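Local coordinates for putative glycosyl hydrolase (Bacteroides thetaiotaomicron VPI-5482, PDB 3K11), which is probably a hydrolase related to the family 88 glycosyl hydrolases, although its substrate and biological role have not been established, at residues K45-R50 with G75-A80; Y82-T87 with Y395-Y400; K245-H250 with R301-L306; A261-R266 with L316-D321. All coordinates share one frame; numbering follows the deposited sequence.

Interaction 1 (K45-R50 with G75-A80); sequences KETPAR and GAFRLA
Glu46 and Gly75 are the point of closest backbone approach between two irregular loops, their CA atoms 4.5 Å apart. The carbonyl oxygen of Glu46 faces the 75-80 segment: Phe77 N gives it a weak but nearly straight hydrogen bond (170°), and Gly75 CA touches the same oxygen through a C-H...O contact of 3.3 Å. Glycine suits position 75 because a CB there would run into both Glu46 O and Pro48 CD; as it is, Pro48 CD rests 3.7 Å from Gly75 CA.

Among the side chains, Glu46 doubles back at chi2 (-65°), which carries its carboxylate over Ala76. There OE1 accepts a bond from Ala76 N at 2.9 Å, met on its anti side, 24° out of the carboxylate plane. Thr47 sends its two branches to different work. The methyl CG2 lies at the ring edge of Phe77, near the ring plane and 3.8 Å from Phe77 CB, whereas OG1 is bonded to Ile43 O and Tyr106 OH. Leu79 brings its forked end to the Thr47-Pro48 backbone: CD2 meets Thr47 CB at 3.8 Å, and CD1 lies 3.7 Å from Pro48 O.

Gly75 O is hydrogen-bonded to Ser9 of a second subunit. The 45-50 loop leads from helix 29-45 to strand 51-53, and the 75-80 loop from strand 70-72 to helix 82-98. Arg110 of helix 101-128 bonds to Thr47 O, while Phe77 stacks on Trp84 of helix 82-98.

Interaction 2 (Y82-T87 with Y395-Y400); sequences YEWGVT and YAAHGY
Glu83 and His398 form the aliphatic-aromatic part of this contact. Glu83 CG sits over one face of the imidazole, 3.7 Å from the centroid and 15° off the ring normal, a CH-pi contact, and its carboxylate plane is turned 38° from the ring. Glu83 CG lies opposite its carbonyl carbon (chi1 -58°), which puts the methylene above the ring while CB packs against Ala397 CB at 3.5 Å. Further apolar packing comes from Trp84, whose CH2 lies 3.7 Å from Tyr400 CB; separately, the edge of its six-membered ring lies near Ala397 O.

A polar neighbour of the imidazole is Tyr82, whose hydroxyl approaches the ring edge in its plane, with OH 3.1 Å from His398 NE2. Replacing His398 by an alanine is likely to leave the methylene of Glu83 without its aromatic floor and the Tyr82 hydroxyl without this neighbour.

Two waters make the remaining links. One donates to Glu83 O and to Ala397 O (2.7 Å); the other donates to Glu83 OE2 and accepts from Ala397 N (2.9 Å).

Helix 82-98 thus meets the 3-10 turn that leads into helix 400-416, consistent with the six-hairpin (alpha/alpha)6 barrel expected of this clan. The clear hydrogen bonds between the segments all run through water, so buried backbone polar atoms are satisfied while apolar groups and rings set the fit.

Interaction 3 (K245-H250 with R301-L306); sequences KGLYRH and RGVTAL. With EDO (1,2-ethanediol), chain H.
Gly246 and Leu247 form a G1 beta bulge where strand 247-253 begins, facing strand 241-242, and this bulge packs on Gly302 of helix 289-304. Gly246 takes the positive phi (68°) of such a bulge, a conformation easy for glycine, and a CB here would strike Gly302 CA. The demand is mutual, since a CB on Gly302 would collide with Gly246 O. Two glycines therefore let the backbones close to 4.1 Å, CA to CA. Gly302 CA points a C-H at Gly246 O, 3.5 Å away and 152° at the hydrogen; that buried carbonyl oxygen has no hydrogen-bonding partner in the model. Elsewhere, a water donates to both Lys245 O and Gly302 O.

Leucine suits position 247 because its two methyls reach different residues of the 301-306 segment: CD2 lies 3.7 Å from Gly302 C and 3.9 Å from Val303 CG2, while CD1 meets Leu306 CD1 at 3.7 Å. With CG anti to the carbonyl carbon (chi1 -58°), this fork faces the helix. Cys263 and Leu317 also touch this side chain.

Farther along, Arg249 NH2 donates to O2 of an ethanediol, probably from the crystallisation liquor, at 3.1 Å and near the guanidinium plane.

Interaction 4 (A261-R266 with L316-D321); sequences AFCWAR and LLDCND
Cys263 and Leu317 lie at the tight centre of this contact, where Leu317 N donates an almost straight bond to Cys263 O (3.0 Å, 170°). The flanking residues are in van der Waals contact: Leu317 CD2, its CG anti to the carbonyl carbon (chi1 -72°), rests on Ala265 CB at 3.7 Å, and Leu316 CD2 reaches Trp264 N at 3.8 Å. Leu316 and Phe262 run side by side, the leucine CD1 at the ring edge. Branched leucines suit both places, spreading methyls over backbone and side chain. Without the Leu317 branches, an alanine here is likely to leave a gap beside the Ala265 methyl.

Trp264 and Leu316 form a single beta bridge, with a turn on each segment next to it. Cys263 centres an inverse gamma turn just before helix 265-281, for which Trp264 is the N-cap, and a type I turn runs from Leu316 to Cys319.

The wetter side belongs to Asp318, bridged largely by water. One water donates to OD1 (2.6 Å) and accepts from Cys263 N; a second donates to OD2 and only weakly to Ala261 O. Asp318 OD1 is 3.9 Å from Cys263 CB, and OD2 also forms a salt bridge with Lys245.

In the fold
The contacts form two pairs. Interactions 1 and 2, with centres about 11 Å apart, follow each other along the chain at and just before the start of helix 82-98, and both touch the second subunit. Interactions 3 and 4, about 9 Å apart, interleave in sequence where strand 247-253 and helices 265-281 and 289-304 come together, and a probable backbone hydrogen bond from His250 N to Phe262 O joins them. Both are nested within the long loop closed by interaction 2, which joins helix 82-98 to the start of helix 400-416. Interactions 1 and 3 lie about 34 Å apart, centre to centre, on opposite sides of the chain's centre. His398 packs on Arg266, so the two pairs are in touch through interactions 2 and 4.

Interaction 1 (K45-R50 with G75-A80)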
# COMPACT_ATOMS: atom_id res chain seq x y z
N LYS A 45 -32.54 -26.89 -0.50
CA LYS A 45 -33.94 -26.42 -0.67
C LYS A 45 -34.11 -25.30 -1.71
O LYS A 45 -35.22 -25.06 -2.16
CB LYS A 45 -34.67 -26.08 0.66
CG LYS A 45 -33.95 -25.31 1.80
CD LYS A 45 -33.69 -23.82 1.53
CE LYS A 45 -34.95 -23.01 1.58
NZ LYS A 45 -34.92 -21.52 1.50
N GLU A 46 -33.02 -24.65 -2.09
CA GLU A 46 -33.04 -23.60 -3.10
C GLU A 46 -32.59 -23.99 -4.48
O GLU A 46 -32.36 -23.12 -5.35
CB GLU A 46 -32.16 -22.45 -2.60
CG GLU A 46 -32.77 -21.71 -1.43
CD GLU A 46 -34.06 -20.99 -1.82
OE1 GLU A 46 -34.39 -20.89 -3.02
OE2 GLU A 46 -34.73 -20.54 -0.91
N THR A 47 -32.37 -25.28 -4.69
CA THR A 47 -31.97 -25.80 -5.99
C THR A 47 -32.85 -27.00 -6.36
O THR A 47 -32.34 -28.10 -6.60
CB THR A 47 -30.47 -26.16 -6.00
OG1 THR A 47 -30.13 -27.01 -4.89
CG2 THR A 47 -29.62 -24.84 -5.97
N PRO A 48 -34.16 -26.77 -6.50
CA PRO A 48 -35.08 -27.88 -6.76
C PRO A 48 -34.81 -28.57 -8.10
O PRO A 48 -34.57 -27.93 -9.08
CB PRO A 48 -36.45 -27.20 -6.77
CG PRO A 48 -36.20 -25.76 -7.12
CD PRO A 48 -34.87 -25.48 -6.44
N ALA A 49 -34.86 -29.89 -8.09
CA ALA A 49 -34.65 -30.66 -9.30
C ALA A 49 -35.99 -31.12 -9.83
O ALA A 49 -36.33 -32.30 -9.72
CB ALA A 49 -33.70 -31.86 -9.01
N ARG A 50 -36.78 -30.19 -10.37
CA ARG A 50 -38.09 -30.53 -10.93
C ARG A 50 -38.37 -29.67 -12.12
O ARG A 50 -37.82 -28.56 -12.23
CB ARG A 50 -39.24 -30.20 -9.96
CG ARG A 50 -39.01 -30.56 -8.55
CD ARG A 50 -40.27 -30.38 -7.71
NE ARG A 50 -40.03 -30.98 -6.41
CZ ARG A 50 -39.43 -30.38 -5.40
NH1 ARG A 50 -39.07 -29.10 -5.46
NH2 ARG A 50 -39.28 -31.04 -4.26
N GLY A 75 -35.45 -22.00 -8.14
CA GLY A 75 -35.05 -21.77 -6.74
C GLY A 75 -34.14 -20.56 -6.76
O GLY A 75 -34.06 -19.87 -7.76
N ALA A 76 -33.42 -20.29 -5.67
CA ALA A 76 -32.55 -19.11 -5.64
C ALA A 76 -31.36 -19.25 -6.53
O ALA A 76 -30.83 -18.25 -6.99
CB ALA A 76 -32.09 -18.78 -4.17
N PHE A 77 -30.91 -20.48 -6.81
CA PHE A 77 -29.70 -20.68 -7.60
C PHE A 77 -29.93 -21.62 -8.78
O PHE A 77 -30.64 -22.63 -8.63
CB PHE A 77 -28.64 -21.28 -6.72
CG PHE A 77 -28.42 -20.50 -5.47
CD1 PHE A 77 -27.84 -19.23 -5.55
CD2 PHE A 77 -28.88 -20.97 -4.24
CE1 PHE A 77 -27.70 -18.46 -4.41
CE2 PHE A 77 -28.72 -20.22 -3.10
CZ PHE A 77 -28.11 -18.95 -3.19
N ARG A 78 -29.32 -21.30 -9.92
CA ARG A 78 -29.44 -22.09 -11.17
C ARG A 78 -28.62 -23.36 -11.03
O ARG A 78 -27.52 -23.33 -10.45
CB ARG A 78 -28.97 -21.26 -12.38
CG ARG A 78 -29.87 -20.09 -12.74
CD ARG A 78 -29.23 -18.99 -13.62
NE ARG A 78 -28.19 -18.26 -12.86
CZ ARG A 78 -26.92 -18.05 -13.24
NH1 ARG A 78 -26.46 -18.44 -14.44
NH2 ARG A 78 -26.10 -17.41 -12.41
N LEU A 79 -29.17 -24.48 -11.49
CA LEU A 79 -28.49 -25.78 -11.40
C LEU A 79 -27.27 -25.98 -12.28
O LEU A 79 -26.43 -26.83 -11.97
CB LEU A 79 -29.48 -26.91 -11.72
CG LEU A 79 -30.57 -27.27 -10.71
CD1 LEU A 79 -31.56 -28.37 -11.24
CD2 LEU A 79 -29.94 -27.80 -9.44
N ALA A 80 -27.19 -25.27 -13.40
CA ALA A 80 -26.12 -25.52 -14.36
C ALA A 80 -25.37 -24.28 -14.75
O ALA A 80 -24.76 -24.22 -15.83
CB ALA A 80 -26.64 -26.21 -15.57

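Interaction 2 (Y82-T87 with Y395-Y400)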
# COMPACT_ATOMS: atom_id res chain seq x y z
N TYR A 82 -22.04 -21.78 -14.09
CA TYR A 82 -20.66 -22.16 -13.74
C TYR A 82 -20.47 -22.12 -12.24
O TYR A 82 -19.74 -22.93 -11.69
CB TYR A 82 -19.64 -21.29 -14.46
CG TYR A 82 -19.48 -19.87 -13.99
CD1 TYR A 82 -18.65 -19.58 -12.91
CD2 TYR A 82 -20.04 -18.82 -14.66
CE1 TYR A 82 -18.46 -18.30 -12.49
CE2 TYR A 82 -19.84 -17.53 -14.24
CZ TYR A 82 -19.06 -17.28 -13.14
OH TYR A 82 -18.78 -15.98 -12.73
N GLU A 83 -21.18 -21.20 -11.58
CA GLU A 83 -21.16 -21.13 -10.10
C GLU A 83 -21.55 -22.45 -9.50
O GLU A 83 -20.94 -22.93 -8.53
CB GLU A 83 -22.04 -19.99 -9.57
CG GLU A 83 -21.69 -18.60 -10.06
CD GLU A 83 -22.55 -18.15 -11.22
OE1 GLU A 83 -22.59 -18.83 -12.25
OE2 GLU A 83 -23.16 -17.07 -11.11
N TRP A 84 -22.58 -23.09 -10.06
CA TRP A 84 -22.99 -24.37 -9.50
C TRP A 84 -22.05 -25.49 -9.91
O TRP A 84 -21.91 -26.46 -9.17
CB TRP A 84 -24.49 -24.66 -9.78
CG TRP A 84 -25.19 -24.90 -8.50
CD1 TRP A 84 -25.80 -26.03 -8.08
CD2 TRP A 84 -25.21 -24.00 -7.38
NE1 TRP A 84 -26.25 -25.88 -6.81
CE2 TRP A 84 -25.90 -24.64 -6.34
CE3 TRP A 84 -24.70 -22.72 -7.15
CZ2 TRP A 84 -26.12 -24.04 -5.11
CZ3 TRP A 84 -24.92 -22.11 -5.91
CH2 TRP A 84 -25.61 -22.78 -4.92
N GLY A 85 -21.38 -25.37 -11.07
CA GLY A 85 -20.29 -26.28 -11.42
C GLY A 85 -19.29 -26.32 -10.26
O GLY A 85 -18.81 -27.40 -9.83
N VAL A 86 -18.99 -25.15 -9.70
CA VAL A 86 -18.08 -25.13 -8.55
C VAL A 86 -18.71 -25.86 -7.36
O VAL A 86 -18.06 -26.68 -6.67
CB VAL A 86 -17.66 -23.67 -8.18
CG1 VAL A 86 -16.69 -23.70 -6.97
CG2 VAL A 86 -17.07 -22.96 -9.38
N THR A 87 -19.99 -25.61 -7.11
CA THR A 87 -20.69 -26.26 -5.99
C THR A 87 -20.64 -27.77 -6.12
O THR A 87 -20.42 -28.49 -5.12
CB THR A 87 -22.13 -25.77 -5.90
OG1 THR A 87 -22.14 -24.36 -5.65
CG2 THR A 87 -22.94 -26.52 -4.79
N TYR A 395 -27.51 -13.58 -2.79
CA TYR A 395 -27.84 -14.46 -3.90
C TYR A 395 -26.80 -14.58 -5.01
O TYR A 395 -27.05 -15.26 -6.01
CB TYR A 395 -29.18 -14.05 -4.50
CG TYR A 395 -30.30 -14.27 -3.52
CD1 TYR A 395 -30.62 -15.56 -3.11
CD2 TYR A 395 -31.02 -13.20 -2.98
CE1 TYR A 395 -31.62 -15.80 -2.21
CE2 TYR A 395 -32.03 -13.44 -2.05
CZ TYR A 395 -32.32 -14.75 -1.68
OH TYR A 395 -33.34 -15.06 -0.79
N ALA A 396 -25.65 -13.89 -4.88
CA ALA A 396 -24.52 -14.12 -5.77
C ALA A 396 -24.14 -15.57 -5.55
O ALA A 396 -23.73 -15.94 -4.43
CB ALA A 396 -23.37 -13.23 -5.41
N ALA A 397 -24.23 -16.38 -6.60
CA ALA A 397 -24.05 -17.83 -6.45
C ALA A 397 -22.58 -18.23 -6.20
O ALA A 397 -22.27 -19.35 -5.77
CB ALA A 397 -24.55 -18.54 -7.69
N HIS A 398 -21.69 -17.31 -6.46
CA HIS A 398 -20.26 -17.56 -6.43
C HIS A 398 -19.75 -17.87 -5.06
O HIS A 398 -18.63 -18.36 -4.94
CB HIS A 398 -19.50 -16.31 -6.87
CG HIS A 398 -20.01 -15.73 -8.14
ND1 HIS A 398 -21.14 -14.96 -8.19
CD2 HIS A 398 -19.55 -15.83 -9.41
CE1 HIS A 398 -21.37 -14.63 -9.45
NE2 HIS A 398 -20.40 -15.11 -10.20
N GLY A 399 -20.51 -17.50 -4.02
CA GLY A 399 -20.02 -17.75 -2.67
C GLY A 399 -20.14 -19.18 -2.20
O GLY A 399 -19.38 -19.64 -1.33
N TYR A 400 -21.11 -19.90 -2.76
CA TYR A 400 -21.55 -21.16 -2.14
C TYR A 400 -20.55 -22.31 -2.31
O TYR A 400 -20.17 -22.95 -1.31
CB TYR A 400 -22.99 -21.49 -2.64
CG TYR A 400 -23.92 -20.46 -2.06
CD1 TYR A 400 -24.39 -20.59 -0.76
CD2 TYR A 400 -24.16 -19.27 -2.71
CE1 TYR A 400 -25.14 -19.57 -0.15
CE2 TYR A 400 -24.93 -18.24 -2.11
CZ TYR A 400 -25.42 -18.42 -0.84
OH TYR A 400 -26.13 -17.42 -0.21
O HOH W 1 -20.53 -21.40 -6.10
O HOH W 2 -24.72 -15.44 -9.31

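Interaction 3 (K245-H250 with R301-L306)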
# COMPACT_ATOMS: atom_id res chain seq x y z
N LYS A 245 4.49 -8.63 -8.48
CA LYS A 245 3.46 -8.65 -7.45
C LYS A 245 3.13 -10.05 -6.98
O LYS A 245 2.57 -10.24 -5.89
CB LYS A 245 2.18 -7.99 -7.97
CG LYS A 245 2.34 -6.51 -8.27
CD LYS A 245 1.04 -5.83 -8.77
CE LYS A 245 1.10 -4.25 -8.53
NZ LYS A 245 0.71 -3.74 -7.04
N GLY A 246 3.43 -11.03 -7.81
CA GLY A 246 2.96 -12.38 -7.52
C GLY A 246 1.46 -12.52 -7.65
O GLY A 246 0.88 -13.36 -6.98
N LEU A 247 0.85 -11.77 -8.57
CA LEU A 247 -0.59 -11.72 -8.76
C LEU A 247 -0.86 -11.73 -10.26
O LEU A 247 0.03 -11.47 -11.07
CB LEU A 247 -1.17 -10.42 -8.13
CG LEU A 247 -0.95 -10.15 -6.66
CD1 LEU A 247 -1.56 -8.74 -6.35
CD2 LEU A 247 -1.58 -11.26 -5.82
N TYR A 248 -2.11 -11.99 -10.60
CA TYR A 248 -2.58 -11.95 -11.96
C TYR A 248 -3.45 -10.75 -12.23
O TYR A 248 -4.24 -10.33 -11.37
CB TYR A 248 -3.43 -13.16 -12.23
CG TYR A 248 -2.68 -14.46 -12.46
CD1 TYR A 248 -2.38 -15.30 -11.40
CD2 TYR A 248 -2.31 -14.87 -13.73
CE1 TYR A 248 -1.76 -16.49 -11.59
CE2 TYR A 248 -1.66 -16.07 -13.92
CZ TYR A 248 -1.40 -16.88 -12.86
OH TYR A 248 -0.76 -18.07 -13.07
N ARG A 249 -3.31 -10.19 -13.43
CA ARG A 249 -4.27 -9.20 -13.92
C ARG A 249 -5.60 -9.89 -14.32
O ARG A 249 -5.60 -11.00 -14.83
CB ARG A 249 -3.70 -8.38 -15.06
CG ARG A 249 -2.99 -9.10 -16.10
CD ARG A 249 -2.56 -8.21 -17.28
NE ARG A 249 -1.46 -7.32 -16.97
CZ ARG A 249 -0.18 -7.63 -16.83
NH1 ARG A 249 0.30 -8.84 -16.89
NH2 ARG A 249 0.66 -6.67 -16.56
N HIS A 250 -6.72 -9.21 -14.14
CA HIS A 250 -8.03 -9.77 -14.55
C HIS A 250 -8.16 -9.88 -16.06
O HIS A 250 -8.77 -10.82 -16.56
CB HIS A 250 -9.18 -8.92 -14.00
CG HIS A 250 -10.53 -9.50 -14.24
ND1 HIS A 250 -11.69 -8.74 -14.31
CD2 HIS A 250 -10.91 -10.79 -14.43
CE1 HIS A 250 -12.72 -9.54 -14.52
NE2 HIS A 250 -12.29 -10.79 -14.60
N ARG A 301 2.58 -17.02 -2.73
CA ARG A 301 3.32 -16.02 -1.99
C ARG A 301 2.75 -14.61 -2.16
O ARG A 301 2.73 -13.83 -1.20
CB ARG A 301 4.81 -16.07 -2.35
CG ARG A 301 5.53 -17.29 -1.81
CD ARG A 301 7.04 -17.16 -1.98
NE ARG A 301 7.46 -17.33 -3.36
CZ ARG A 301 7.73 -18.51 -3.93
NH1 ARG A 301 7.61 -19.68 -3.28
NH2 ARG A 301 8.08 -18.54 -5.20
N GLY A 302 2.32 -14.26 -3.37
CA GLY A 302 1.76 -12.92 -3.64
C GLY A 302 0.41 -12.71 -3.02
O GLY A 302 0.15 -11.67 -2.46
N VAL A 303 -0.45 -13.71 -3.12
CA VAL A 303 -1.79 -13.63 -2.54
C VAL A 303 -1.72 -13.57 -1.02
O VAL A 303 -2.35 -12.70 -0.39
CB VAL A 303 -2.72 -14.82 -3.00
CG1 VAL A 303 -4.03 -14.88 -2.12
CG2 VAL A 303 -3.04 -14.69 -4.54
N THR A 304 -0.96 -14.48 -0.40
CA THR A 304 -1.02 -14.61 1.03
C THR A 304 -0.48 -13.37 1.72
O THR A 304 -0.97 -13.00 2.76
CB THR A 304 -0.29 -15.82 1.53
OG1 THR A 304 1.04 -15.82 1.00
CG2 THR A 304 -1.01 -17.12 1.11
N ALA A 305 0.51 -12.72 1.11
CA ALA A 305 1.09 -11.49 1.69
C ALA A 305 0.04 -10.40 1.84
O ALA A 305 0.26 -9.47 2.61
CB ALA A 305 2.22 -10.99 0.83
N LEU A 306 -1.04 -10.46 1.05
CA LEU A 306 -2.04 -9.40 1.08
C LEU A 306 -3.31 -9.74 1.86
O LEU A 306 -4.30 -9.00 1.80
CB LEU A 306 -2.37 -9.01 -0.35
CG LEU A 306 -1.15 -8.42 -1.11
CD1 LEU A 306 -1.48 -8.36 -2.65
CD2 LEU A 306 -0.75 -7.04 -0.51
C1 EDO H . 2.25 -4.04 -13.67
O1 EDO H . 3.15 -4.57 -14.67
C2 EDO H . 0.79 -4.13 -14.10
O2 EDO H . 0.53 -3.82 -15.48
O HOH W 3 1.85 -9.55 -3.01

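Interaction 4 (A261-R266 with L316-D321)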
# COMPACT_ATOMS: atom_id res chain seq x y z
N ALA A 261 -3.22 -3.56 -14.81
CA ALA A 261 -3.51 -4.66 -13.92
C ALA A 261 -4.57 -4.23 -12.92
O ALA A 261 -4.37 -3.28 -12.18
CB ALA A 261 -2.24 -5.07 -13.17
N PHE A 262 -5.71 -4.90 -12.96
CA PHE A 262 -6.68 -4.83 -11.91
C PHE A 262 -6.72 -6.24 -11.33
O PHE A 262 -7.22 -7.16 -11.96
CB PHE A 262 -8.02 -4.35 -12.45
CG PHE A 262 -7.97 -2.90 -12.90
CD1 PHE A 262 -8.13 -1.88 -11.97
CD2 PHE A 262 -7.65 -2.57 -14.18
CE1 PHE A 262 -7.97 -0.58 -12.33
CE2 PHE A 262 -7.53 -1.24 -14.55
CZ PHE A 262 -7.68 -0.27 -13.61
N CYS A 263 -6.11 -6.42 -10.15
CA CYS A 263 -5.88 -7.76 -9.57
C CYS A 263 -7.11 -8.18 -8.78
O CYS A 263 -7.11 -8.22 -7.56
CB CYS A 263 -4.64 -7.73 -8.69
SG CYS A 263 -3.17 -7.27 -9.69
N TRP A 264 -8.20 -8.40 -9.50
CA TRP A 264 -9.48 -8.71 -8.91
C TRP A 264 -9.41 -10.02 -8.15
O TRP A 264 -8.93 -11.04 -8.67
CB TRP A 264 -10.57 -8.72 -10.00
CG TRP A 264 -11.93 -9.01 -9.50
CD1 TRP A 264 -12.52 -8.49 -8.40
CD2 TRP A 264 -12.87 -9.93 -10.07
NE1 TRP A 264 -13.78 -8.99 -8.26
CE2 TRP A 264 -14.02 -9.89 -9.26
CE3 TRP A 264 -12.87 -10.71 -11.21
CZ2 TRP A 264 -15.16 -10.64 -9.54
CZ3 TRP A 264 -13.99 -11.50 -11.47
CH2 TRP A 264 -15.12 -11.44 -10.63
N ALA A 265 -9.85 -10.01 -6.90
CA ALA A 265 -9.70 -11.18 -6.00
C ALA A 265 -10.37 -12.44 -6.46
O ALA A 265 -9.72 -13.50 -6.48
CB ALA A 265 -10.13 -10.82 -4.53
N ARG A 266 -11.63 -12.38 -6.91
CA ARG A 266 -12.25 -13.65 -7.29
C ARG A 266 -11.52 -14.29 -8.47
O ARG A 266 -11.23 -15.46 -8.41
CB ARG A 266 -13.73 -13.52 -7.58
CG ARG A 266 -14.30 -14.87 -8.04
CD ARG A 266 -15.78 -15.05 -7.85
NE ARG A 266 -16.57 -14.15 -8.66
CZ ARG A 266 -17.49 -13.32 -8.19
NH1 ARG A 266 -17.78 -13.24 -6.90
NH2 ARG A 266 -18.19 -12.58 -9.06
N LEU A 316 -9.91 -5.70 -4.85
CA LEU A 316 -8.66 -5.56 -5.63
C LEU A 316 -7.57 -5.89 -4.62
O LEU A 316 -7.41 -5.19 -3.61
CB LEU A 316 -8.46 -4.17 -6.21
CG LEU A 316 -9.42 -3.83 -7.39
CD1 LEU A 316 -9.15 -2.41 -7.96
CD2 LEU A 316 -9.38 -4.91 -8.51
N LEU A 317 -6.81 -6.95 -4.88
CA LEU A 317 -5.99 -7.57 -3.84
C LEU A 317 -4.96 -6.65 -3.25
O LEU A 317 -4.69 -6.70 -2.01
CB LEU A 317 -5.30 -8.79 -4.37
CG LEU A 317 -6.15 -10.04 -4.62
CD1 LEU A 317 -5.35 -11.05 -5.47
CD2 LEU A 317 -6.66 -10.68 -3.30
N ASP A 318 -4.42 -5.80 -4.13
CA ASP A 318 -3.33 -4.89 -3.78
C ASP A 318 -3.80 -3.48 -3.51
O ASP A 318 -3.00 -2.54 -3.52
CB ASP A 318 -2.25 -4.89 -4.88
CG ASP A 318 -2.78 -4.52 -6.25
OD1 ASP A 318 -4.02 -4.57 -6.45
OD2 ASP A 318 -1.94 -4.20 -7.13
N CYS A 319 -5.10 -3.35 -3.21
CA CYS A 319 -5.72 -2.05 -2.88
C CYS A 319 -6.42 -2.25 -1.54
O CYS A 319 -7.55 -2.75 -1.49
CB CYS A 319 -6.74 -1.66 -3.95
SG CYS A 319 -5.93 -1.36 -5.53
N ASN A 320 -5.74 -1.87 -0.44
CA ASN A 320 -6.26 -2.16 0.90
C ASN A 320 -7.44 -1.28 1.32
O ASN A 320 -7.97 -1.45 2.42
CB ASN A 320 -5.15 -2.27 1.95
CG ASN A 320 -4.65 -0.95 2.43
OD1 ASN A 320 -5.10 0.09 1.98
ND2 ASN A 320 -3.75 -0.98 3.44
N ASP A 321 -7.84 -0.36 0.44
CA ASP A 321 -9.01 0.48 0.62
C ASP A 321 -10.21 -0.04 -0.14
O ASP A 321 -11.26 0.63 -0.18
CB ASP A 321 -8.71 1.96 0.31
CG ASP A 321 -8.27 2.21 -1.12
OD1 ASP A 321 -7.93 1.22 -1.82
OD2 ASP A 321 -8.23 3.42 -1.54
O HOH W 4 -2.41 -2.81 -9.39
O HOH W 5 -5.46 -4.17 -8.59